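Long-range contacts in beta-fructofuranosidase (Arthrobacter, PDB 3WPU), which belongs to the levansucrase/invertase family of the beta-fructosidase clan, whose members are built around a five-bladed beta-propeller: residues R110-K115 with F157-Q162; Q150-Q155 with D181-R186; D197-L202 with V222-Q227. All coordinates share one frame; numbering follows the deposited sequence.

Interaction 1: residues R110-K115 with F157-Q162; sequences RHVFAK and FSHQTQ
His159 reaches across to Val112 and Phe113, and its side chain can be followed atom by atom. CB lies 3.6 Å from Val112 O. CG, anti to its own carbonyl carbon (chi1 -58°), carries the ring past the flank of Val112, where it comes within 4.1 Å of Val112 CB. CD2 does most of the touching: Val112 O sits at the ring edge near its plane, and Phe113 CE1 comes to 3.6 Å from this same carbon. NE2, at the tip, continues along the phenyl ring near Phe113 CE1 and CZ. The rings of Phe113 and His159 meet obliquely, with centroids 5.5 Å apart and planes at 52°. On the remaining nitrogen, His159 ND1 shares a hydrogen bond of 2.8 Å with Ser158 OG, which limits rotation of the imidazole; Ser158 OG in turn meets Arg186 N.

Further along, Thr161 CG2 packs 3.3 Å from Val112 O. The direct polar link is backbone only: Gln162 N donates to Ala114 O over 3.1 Å, approaching from 46° above the carbonyl plane. Two waters fill in where the chains diverge. One donates to Val112 O at 2.7 Å and accepts from Gln160 N, while the other donates to both Ala114 O and Gln160 O. Gln162 bends back at chi2 so that OE1 lies against Lys115 CA and CB, and the same oxygen takes a hydrogen bond from Ile116 N.

Two consecutive residues, Ser158 and His159, lie opposite the single Phe184, which makes a classic beta bulge at the start of strand 159-169. That strand pairs with strand 174-184, whereas Lys115 opens strand 115-122 and bonds through its backbone to Val100 of strand 93-102. The contact thus joins the beginnings of two strands of one mixed sheet.

Interaction 2: residues Q150-Q155 with D181-R186; sequences QIFEDQ and DVAFYR
Asp181 meets Ile151 with its carboxylate and Phe152 with both carboxylate and backbone oxygen. Its OD2 lies 3.2 Å from Ile151 CD1, the two side chains approaching from opposite directions, while OD1 is taken up by Gln160 NE2. Asp181 O faces the edge of the Phe152 ring, near its plane, 3.4 Å from CZ.

Val182 points away from the loop, its side chain touching Thr161 and Pro198, and offers Phe152 only its backbone, with CZ 3.9 Å from Val182 C.

Ala183 meets the ring face-on. Its CB stands 3.7 Å from the centroid of the Phe152 ring and 9° off the ring normal, a CH-pi contact over one face. The opposite face is covered by Ile151 CG1, offset toward the rim, so the ring is held between a methyl from the strand and a methylene of its own loop. Ala183 N also approaches Phe152 CZ.

Tyr185, past Phe184, returns to the loop. With CG anti to its carbonyl carbon (chi1 -58°), the ring extends toward Asp154, and OH donates a 2.7 Å hydrogen bond to Asp154 O. The donor lies in the carbonyl plane, on a lone pair, at a C=O...donor angle of 142°. Beside this bond the Asp154 carboxylate leans obliquely on the ring, with CG 3.5 Å from Tyr185 CE1; its OD1 is bonded to Ser156 OG.

Chemically, the contact is anchored at one end by a directional phenol-to-carbonyl bond and filled in the middle by the Phe152 ring, with apolar carbons on its faces and backbone polar atoms near its edge. The oxygen at the Phe152 edge faces C-H groups that probably carry slight positive charge. Lys194, in cation-pi contact with Tyr185 and in a long, weak ion pair with Asp154 OD2, may partly offset the carboxylate charge.

Interaction 3: residues D197-L202 with V222-Q227; sequences DPRIAL and VTDLLQ
Ile200 faces two consecutive residues, Leu225 and Leu226, through one carbonyl. Ile200 O accepts from Leu225 N at 2.8 Å and from Leu226 N at 3.2 Å, and Ile200 N donates back to Leu226 O at 2.9 Å. Leu202 and Thr223 form a second hydrogen-bonded pair, in which Thr223 N to Leu202 O is nearly straight at 174°. Between them Ala201 and Asp224 make a non-hydrogen-bonded pair, and Ala201 CA sends a C-H toward Thr223 O.

Two residues opposite one define a classic beta bulge, and the register shifts by one between Ile200 and Ala201. The bulge sits in the antiparallel hairpin of strands 197-210 and 213-226, whose local axes run at 126°, far from a flat antiparallel pairing. The extra residue, Leu225, turns its side chain toward the partner strand: CD1 packs 3.9 Å from Leu202 CB, with Ile200 CG2 slightly farther off.

Outside the backbone pairing, Arg199 projects off its strand, its chain extended from CG to NE, and crosses the Asp224 side chain at a slant. NH1 forms a salt bridge of 2.8 Å to Asp224 OD2, which lies 19° out of the guanidinium plane. Gln227 OE1 rests over one face of the guanidinium, offset toward the rim. Orientation comes from Asp197, gripped side-on by NE through OD1 (2.9 Å) and by NH2 through OD2. NH2 has a further salt-bridge partner in Glu153, from the loop ahead of strand 159-169, and Phe152 packs on both Asp197 and Arg199.

Interactions 1, 2 and 3 step across one mixed sheet through strands 159-169, 174-184, 197-210 and 213-226, each antiparallel to the next, consistent with a propeller blade. Centres of interactions 1 and 2 lie 10 Å apart, those of 2 and 3 11 Å, and those of 1 and 3 15 Å. Along the chain the segments of interactions 1 and 2 alternate, whereas interaction 3 opens after both have closed. Interaction 2 touches each of the others. A probable hydrogen bond from Asp181 N to Arg199 O pairs neighbouring strands; another, Val222 N to Gln150 OE1, ties the loop to strand 213-226. With Phe152 meeting strands 174-184 and 197-210, and Ile151 meeting 213-226, loop 150-155 spans three strands.

Interaction 1: residues R110-K115 with F157-Q162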
loop_
_atom_site.group_PDB
_atom_site.type_symbol
_atom_site.label_atom_id
_atom_site.label_comp_id
_atom_site.label_asym_id
_atom_site.label_seq_id
_atom_site.Cartn_x
_atom_site.Cartn_y
_atom_site.Cartn_z
ATOM N N ARG A 110 -14.605 7.723 8.504
ATOM C CA ARG A 110 -14.042 6.434 8.891
ATOM C C ARG A 110 -12.673 6.562 9.537
ATOM O O ARG A 110 -12.282 5.700 10.328
ATOM C CB ARG A 110 -13.929 5.502 7.676
ATOM C CG ARG A 110 -12.888 5.878 6.604
ATOM C CD ARG A 110 -13.022 5.035 5.319
ATOM N NE ARG A 110 -12.051 5.402 4.281
ATOM C CZ ARG A 110 -12.165 6.384 3.396
ATOM N NH1 ARG A 110 -13.265 7.141 3.365
ATOM N NH2 ARG A 110 -11.179 6.603 2.517
ATOM N N HIS A 111 -11.949 7.625 9.197
ATOM C CA HIS A 111 -10.523 7.673 9.534
ATOM C C HIS A 111 -10.275 7.743 11.035
ATOM O O HIS A 111 -9.357 7.089 11.533
ATOM C CB HIS A 111 -9.862 8.844 8.838
ATOM C CG HIS A 111 -10.183 8.903 7.381
ATOM N ND1 HIS A 111 -9.533 8.123 6.457
ATOM C CD2 HIS A 111 -11.143 9.576 6.701
ATOM C CE1 HIS A 111 -10.035 8.351 5.258
ATOM N NE2 HIS A 111 -11.023 9.221 5.382
ATOM N N VAL A 112 -11.070 8.535 11.751
ATOM C CA VAL A 112 -10.900 8.680 13.207
ATOM C C VAL A 112 -11.543 7.575 14.036
ATOM O O VAL A 112 -11.417 7.590 15.270
ATOM C CB VAL A 112 -11.282 10.074 13.750
ATOM C CG1 VAL A 112 -10.391 11.134 13.139
ATOM C CG2 VAL A 112 -12.751 10.393 13.501
ATOM N N PHE A 113 -12.176 6.607 13.360
ATOM C CA PHE A 113 -12.799 5.449 13.996
ATOM C C PHE A 113 -12.311 4.133 13.399
ATOM O O PHE A 113 -12.939 3.098 13.557
ATOM C CB PHE A 113 -14.329 5.547 13.871
ATOM C CG PHE A 113 -14.893 6.810 14.436
ATOM C CD1 PHE A 113 -14.807 7.081 15.788
ATOM C CD2 PHE A 113 -15.504 7.735 13.611
ATOM C CE1 PHE A 113 -15.290 8.275 16.304
ATOM C CE2 PHE A 113 -15.995 8.925 14.123
ATOM C CZ PHE A 113 -15.894 9.186 15.473
ATOM N N ALA A 114 -11.117 4.166 12.794
ATOM C CA ALA A 114 -10.591 3.033 12.041
ATOM C C ALA A 114 -10.009 1.988 12.968
ATOM O O ALA A 114 -9.368 2.322 13.968
ATOM C CB ALA A 114 -9.504 3.496 11.094
ATOM N N LYS A 115 -10.236 0.734 12.595
ATOM C CA LYS A 115 -9.674 -0.421 13.297
ATOM C C LYS A 115 -9.209 -1.472 12.290
ATOM O O LYS A 115 -9.603 -1.451 11.140
ATOM C CB LYS A 115 -10.726 -1.017 14.227
ATOM C CG LYS A 115 -11.255 -0.030 15.246
ATOM C CD LYS A 115 -12.378 -0.657 16.054
ATOM C CE LYS A 115 -13.025 0.382 16.935
ATOM N NZ LYS A 115 -14.038 -0.281 17.776
ATOM N N PHE A 157 -6.547 10.768 25.070
ATOM C CA PHE A 157 -6.963 10.853 23.691
ATOM C C PHE A 157 -8.483 10.789 23.526
ATOM O O PHE A 157 -9.194 10.092 24.278
ATOM C CB PHE A 157 -6.294 9.779 22.830
ATOM C CG PHE A 157 -6.204 8.422 23.473
ATOM C CD1 PHE A 157 -7.318 7.590 23.528
ATOM C CD2 PHE A 157 -4.995 7.953 23.999
ATOM C CE1 PHE A 157 -7.236 6.324 24.087
ATOM C CE2 PHE A 157 -4.918 6.685 24.568
ATOM C CZ PHE A 157 -6.043 5.881 24.616
ATOM N N SER A 158 -8.961 11.517 22.544
ATOM C CA SER A 158 -10.392 11.522 22.197
ATOM C C SER A 158 -10.740 10.409 21.204
ATOM O O SER A 158 -11.878 9.942 21.150
ATOM C CB SER A 158 -10.781 12.852 21.604
ATOM O OG SER A 158 -9.979 13.203 20.485
ATOM N N HIS A 159 -9.754 10.013 20.405
ATOM C CA HIS A 159 -9.918 8.978 19.374
ATOM C C HIS A 159 -8.653 8.157 19.388
ATOM O O HIS A 159 -7.597 8.664 19.752
ATOM C CB HIS A 159 -10.097 9.580 17.986
ATOM C CG HIS A 159 -11.265 10.504 17.873
ATOM N ND1 HIS A 159 -11.266 11.779 18.404
ATOM C CD2 HIS A 159 -12.468 10.340 17.277
ATOM C CE1 HIS A 159 -12.434 12.349 18.158
ATOM N NE2 HIS A 159 -13.174 11.502 17.466
ATOM N N GLN A 160 -8.762 6.895 19.005
ATOM C CA GLN A 160 -7.592 6.031 19.015
ATOM C C GLN A 160 -7.859 4.980 17.939
ATOM O O GLN A 160 -8.804 4.203 18.035
ATOM C CB GLN A 160 -7.384 5.451 20.412
ATOM C CG GLN A 160 -5.934 5.106 20.778
ATOM C CD GLN A 160 -5.433 3.823 20.152
ATOM O OE1 GLN A 160 -5.715 2.742 20.635
ATOM N NE2 GLN A 160 -4.656 3.946 19.066
ATOM N N THR A 161 -7.031 4.993 16.902
ATOM C CA THR A 161 -7.265 4.163 15.722
ATOM C C THR A 161 -6.086 3.295 15.409
ATOM O O THR A 161 -4.987 3.519 15.893
ATOM C CB THR A 161 -7.507 4.995 14.471
ATOM O OG1 THR A 161 -6.359 5.797 14.157
ATOM C CG2 THR A 161 -8.666 5.898 14.668
ATOM N N GLN A 162 -6.363 2.303 14.577
ATOM C CA GLN A 162 -5.358 1.501 13.914
ATOM C C GLN A 162 -5.434 1.830 12.436
ATOM O O GLN A 162 -6.503 1.777 11.818
ATOM C CB GLN A 162 -5.549 0.011 14.148
ATOM C CG GLN A 162 -5.521 -0.392 15.609
ATOM C CD GLN A 162 -6.834 -0.968 16.092
ATOM O OE1 GLN A 162 -7.511 -1.660 15.355
ATOM N NE2 GLN A 162 -7.164 -0.734 17.357
HETATM O O HOH W 1 -11.404 6.471 17.770
HETATM O O HOH W 2 -10.854 3.183 16.347
#

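Interaction 2: residues Q150-Q155 with D181-R186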
loop_
_atom_site.group_PDB
_atom_site.type_symbol
_atom_site.label_atom_id
_atom_site.label_comp_id
_atom_site.label_asym_id
_atom_site.label_seq_id
_atom_site.Cartn_x
_atom_site.Cartn_y
_atom_site.Cartn_z
ATOM N N GLN A 150 -2.211 0.971 24.661
ATOM C CA GLN A 150 -1.169 0.736 25.674
ATOM C C GLN A 150 0.110 1.557 25.569
ATOM O O GLN A 150 0.754 1.824 26.587
ATOM C CB GLN A 150 -0.827 -0.730 25.793
ATOM C CG GLN A 150 -0.386 -1.451 24.572
ATOM C CD GLN A 150 -0.328 -2.948 24.849
ATOM O OE1 GLN A 150 0.733 -3.503 24.981
ATOM N NE2 GLN A 150 -1.460 -3.549 25.045
ATOM N N ILE A 151 0.496 1.938 24.358
ATOM C CA ILE A 151 1.804 2.581 24.144
ATOM C C ILE A 151 1.835 4.078 24.425
ATOM O O ILE A 151 2.920 4.672 24.486
ATOM C CB ILE A 151 2.336 2.328 22.707
ATOM C CG1 ILE A 151 1.454 3.000 21.645
ATOM C CG2 ILE A 151 2.505 0.829 22.470
ATOM C CD1 ILE A 151 1.963 2.852 20.225
ATOM N N PHE A 152 0.666 4.705 24.527
ATOM C CA PHE A 152 0.582 6.160 24.655
ATOM C C PHE A 152 0.732 6.640 26.088
ATOM O O PHE A 152 -0.052 6.278 26.958
ATOM C CB PHE A 152 -0.716 6.671 24.045
ATOM C CG PHE A 152 -0.782 6.421 22.569
ATOM C CD1 PHE A 152 -0.019 7.183 21.687
ATOM C CD2 PHE A 152 -1.549 5.378 22.064
ATOM C CE1 PHE A 152 -0.041 6.910 20.324
ATOM C CE2 PHE A 152 -1.581 5.119 20.711
ATOM C CZ PHE A 152 -0.824 5.895 19.842
ATOM N N GLU A 153 1.774 7.434 26.311
ATOM C CA GLU A 153 2.018 8.032 27.614
ATOM C C GLU A 153 0.803 8.876 28.022
ATOM O O GLU A 153 0.297 8.754 29.143
ATOM C CB GLU A 153 3.294 8.879 27.566
ATOM C CG GLU A 153 4.603 8.079 27.391
ATOM C CD GLU A 153 5.055 7.826 25.930
ATOM O OE1 GLU A 153 4.234 7.841 25.013
ATOM O OE2 GLU A 153 6.278 7.593 25.691
ATOM N N ASP A 154 0.317 9.698 27.096
ATOM C CA ASP A 154 -0.853 10.553 27.287
ATOM C C ASP A 154 -2.135 9.803 26.935
ATOM O O ASP A 154 -2.490 9.622 25.763
ATOM C CB ASP A 154 -0.708 11.831 26.465
ATOM C CG ASP A 154 -1.831 12.829 26.695
ATOM O OD1 ASP A 154 -2.831 12.502 27.354
ATOM O OD2 ASP A 154 -1.692 13.959 26.189
ATOM N N GLN A 155 -2.830 9.361 27.975
ATOM C CA GLN A 155 -4.042 8.561 27.823
ATOM C C GLN A 155 -5.322 9.359 27.674
ATOM O O GLN A 155 -6.391 8.765 27.679
ATOM C CB GLN A 155 -4.178 7.618 29.008
ATOM C CG GLN A 155 -3.112 6.562 29.035
ATOM C CD GLN A 155 -3.387 5.433 28.049
ATOM O OE1 GLN A 155 -2.547 5.097 27.197
ATOM N NE2 GLN A 155 -4.558 4.874 28.142
ATOM N N ASP A 181 -0.340 3.029 14.823
ATOM C CA ASP A 181 -1.139 3.116 16.033
ATOM C C ASP A 181 -1.277 4.602 16.327
ATOM O O ASP A 181 -0.274 5.272 16.515
ATOM C CB ASP A 181 -0.434 2.359 17.166
ATOM C CG ASP A 181 -1.373 2.031 18.347
ATOM O OD1 ASP A 181 -2.615 2.244 18.250
ATOM O OD2 ASP A 181 -0.887 1.549 19.394
ATOM N N VAL A 182 -2.505 5.134 16.306
ATOM C CA VAL A 182 -2.689 6.580 16.291
ATOM C C VAL A 182 -3.591 7.075 17.421
ATOM O O VAL A 182 -4.672 6.512 17.693
ATOM C CB VAL A 182 -3.276 7.075 14.947
ATOM C CG1 VAL A 182 -3.155 8.585 14.814
ATOM C CG2 VAL A 182 -2.570 6.412 13.775
ATOM N N ALA A 183 -3.157 8.139 18.078
ATOM C CA ALA A 183 -3.960 8.801 19.117
ATOM C C ALA A 183 -4.243 10.243 18.707
ATOM O O ALA A 183 -3.363 10.954 18.231
ATOM C CB ALA A 183 -3.263 8.767 20.466
ATOM N N PHE A 184 -5.499 10.660 18.874
ATOM C CA PHE A 184 -5.927 12.004 18.568
ATOM C C PHE A 184 -6.376 12.673 19.853
ATOM O O PHE A 184 -6.921 12.004 20.744
ATOM C CB PHE A 184 -7.119 12.027 17.614
ATOM C CG PHE A 184 -6.867 11.358 16.280
ATOM C CD1 PHE A 184 -6.645 12.114 15.136
ATOM C CD2 PHE A 184 -6.869 9.965 16.168
ATOM C CE1 PHE A 184 -6.434 11.493 13.913
ATOM C CE2 PHE A 184 -6.688 9.343 14.934
ATOM C CZ PHE A 184 -6.443 10.114 13.820
ATOM N N TYR A 185 -6.193 13.992 19.904
ATOM C CA TYR A 185 -6.502 14.784 21.106
ATOM C C TYR A 185 -7.315 15.990 20.692
ATOM O O TYR A 185 -6.775 17.064 20.441
ATOM C CB TYR A 185 -5.210 15.163 21.821
ATOM C CG TYR A 185 -4.405 13.964 22.218
ATOM C CD1 TYR A 185 -4.494 13.417 23.506
ATOM C CD2 TYR A 185 -3.558 13.340 21.307
ATOM C CE1 TYR A 185 -3.757 12.296 23.869
ATOM C CE2 TYR A 185 -2.822 12.223 21.668
ATOM C CZ TYR A 185 -2.943 11.689 22.939
ATOM O OH TYR A 185 -2.198 10.586 23.301
ATOM N N ARG A 186 -8.629 15.783 20.584
ATOM C CA ARG A 186 -9.522 16.765 19.976
ATOM C C ARG A 186 -10.571 17.261 20.963
ATOM O O ARG A 186 -11.037 16.504 21.813
ATOM C CB ARG A 186 -10.204 16.167 18.745
ATOM C CG ARG A 186 -9.286 16.137 17.515
ATOM C CD ARG A 186 -9.444 14.902 16.651
ATOM N NE ARG A 186 -10.464 15.000 15.613
ATOM C CZ ARG A 186 -10.261 14.883 14.291
ATOM N NH1 ARG A 186 -9.061 14.711 13.756
ATOM N NH2 ARG A 186 -11.293 14.968 13.487
#

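Interaction 3: residues D197-L202 with V222-Q227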
loop_
_atom_site.group_PDB
_atom_site.type_symbol
_atom_site.label_atom_id
_atom_site.label_comp_id
_atom_site.label_asym_id
_atom_site.label_seq_id
_atom_site.Cartn_x
_atom_site.Cartn_y
_atom_site.Cartn_z
ATOM N N ASP A 197 -0.858 11.825 17.139
ATOM C CA ASP A 197 0.314 11.031 17.519
ATOM C C ASP A 197 0.222 9.672 16.856
ATOM O O ASP A 197 -0.295 8.728 17.442
ATOM C CB ASP A 197 0.372 10.911 19.032
ATOM C CG ASP A 197 1.678 10.323 19.542
ATOM O OD1 ASP A 197 2.470 9.769 18.769
ATOM O OD2 ASP A 197 1.869 10.379 20.769
ATOM N N PRO A 198 0.722 9.583 15.609
ATOM C CA PRO A 198 0.791 8.330 14.877
ATOM C C PRO A 198 2.133 7.660 15.111
ATOM O O PRO A 198 3.171 8.297 14.932
ATOM C CB PRO A 198 0.693 8.773 13.430
ATOM C CG PRO A 198 1.297 10.140 13.391
ATOM C CD PRO A 198 1.150 10.729 14.782
ATOM N N ARG A 199 2.104 6.378 15.436
ATOM C CA ARG A 199 3.345 5.625 15.689
ATOM C C ARG A 199 3.357 4.334 14.920
ATOM O O ARG A 199 2.310 3.706 14.725
ATOM C CB ARG A 199 3.503 5.348 17.165
ATOM C CG ARG A 199 3.451 6.617 18.007
ATOM C CD ARG A 199 3.833 6.371 19.446
ATOM N NE ARG A 199 3.631 7.559 20.267
ATOM C CZ ARG A 199 3.839 7.599 21.581
ATOM N NH1 ARG A 199 4.343 6.550 22.213
ATOM N NH2 ARG A 199 3.571 8.702 22.259
ATOM N N ILE A 200 4.554 3.887 14.531
ATOM C CA ILE A 200 4.685 2.604 13.875
ATOM C C ILE A 200 4.880 1.586 14.993
ATOM O O ILE A 200 5.741 1.753 15.863
ATOM C CB ILE A 200 5.839 2.606 12.841
ATOM C CG1 ILE A 200 5.434 3.472 11.656
ATOM C CG2 ILE A 200 6.169 1.188 12.415
ATOM C CD1 ILE A 200 6.517 3.770 10.657
ATOM N N ALA A 201 4.044 0.563 14.976
ATOM C CA ALA A 201 3.909 -0.384 16.070
ATOM C C ALA A 201 3.853 -1.804 15.557
ATOM O O ALA A 201 3.626 -2.045 14.366
ATOM C CB ALA A 201 2.648 -0.079 16.869
ATOM N N LEU A 202 4.049 -2.747 16.483
ATOM C CA LEU A 202 4.024 -4.176 16.190
ATOM C C LEU A 202 3.171 -4.877 17.227
ATOM O O LEU A 202 3.259 -4.557 18.407
ATOM C CB LEU A 202 5.431 -4.770 16.307
ATOM C CG LEU A 202 5.597 -6.287 16.363
ATOM C CD1 LEU A 202 5.164 -6.938 15.071
ATOM C CD2 LEU A 202 7.070 -6.663 16.655
ATOM N N VAL A 222 1.237 -4.621 22.409
ATOM C CA VAL A 222 1.687 -3.747 21.309
ATOM C C VAL A 222 3.039 -3.131 21.662
ATOM O O VAL A 222 3.199 -2.568 22.752
ATOM C CB VAL A 222 0.656 -2.651 21.013
ATOM C CG1 VAL A 222 1.152 -1.748 19.897
ATOM C CG2 VAL A 222 -0.682 -3.282 20.666
ATOM N N THR A 223 3.998 -3.240 20.739
ATOM C CA THR A 223 5.321 -2.667 20.900
ATOM C C THR A 223 5.460 -1.413 20.053
ATOM O O THR A 223 5.183 -1.438 18.855
ATOM C CB THR A 223 6.392 -3.671 20.486
ATOM O OG1 THR A 223 6.219 -4.890 21.221
ATOM C CG2 THR A 223 7.797 -3.107 20.743
ATOM N N ASP A 224 5.914 -0.335 20.673
ATOM C CA ASP A 224 6.087 0.960 20.012
ATOM C C ASP A 224 7.433 0.924 19.299
ATOM O O ASP A 224 8.471 0.761 19.952
ATOM C CB ASP A 224 6.035 2.042 21.104
ATOM C CG ASP A 224 6.080 3.456 20.577
ATOM O OD1 ASP A 224 6.255 3.674 19.360
ATOM O OD2 ASP A 224 5.982 4.356 21.437
ATOM N N LEU A 225 7.440 1.037 17.974
ATOM C CA LEU A 225 8.703 0.900 17.217
ATOM C C LEU A 225 9.345 2.220 16.836
ATOM O O LEU A 225 10.564 2.404 17.037
ATOM C CB LEU A 225 8.469 0.077 15.952
ATOM C CG LEU A 225 7.785 -1.290 16.122
ATOM C CD1 LEU A 225 7.582 -1.905 14.758
ATOM C CD2 LEU A 225 8.591 -2.241 17.014
ATOM N N LEU A 226 8.550 3.123 16.260
ATOM C CA LEU A 226 9.045 4.371 15.708
ATOM C C LEU A 226 8.050 5.489 15.760
ATOM O O LEU A 226 6.845 5.264 15.618
ATOM C CB LEU A 226 9.445 4.200 14.210
ATOM C CG LEU A 226 10.502 3.176 13.856
ATOM C CD1 LEU A 226 10.516 2.898 12.358
ATOM C CD2 LEU A 226 11.874 3.654 14.309
ATOM N N GLN A 227 8.558 6.683 16.021
ATOM C CA GLN A 227 7.772 7.911 15.907
ATOM C C GLN A 227 8.644 8.958 15.222
ATOM O O GLN A 227 9.876 8.916 15.308
ATOM C CB GLN A 227 7.268 8.391 17.257
ATOM C CG GLN A 227 8.297 8.858 18.222
ATOM C CD GLN A 227 7.693 9.071 19.609
ATOM O OE1 GLN A 227 7.342 8.116 20.300
ATOM N NE2 GLN A 227 7.557 10.314 20.000
#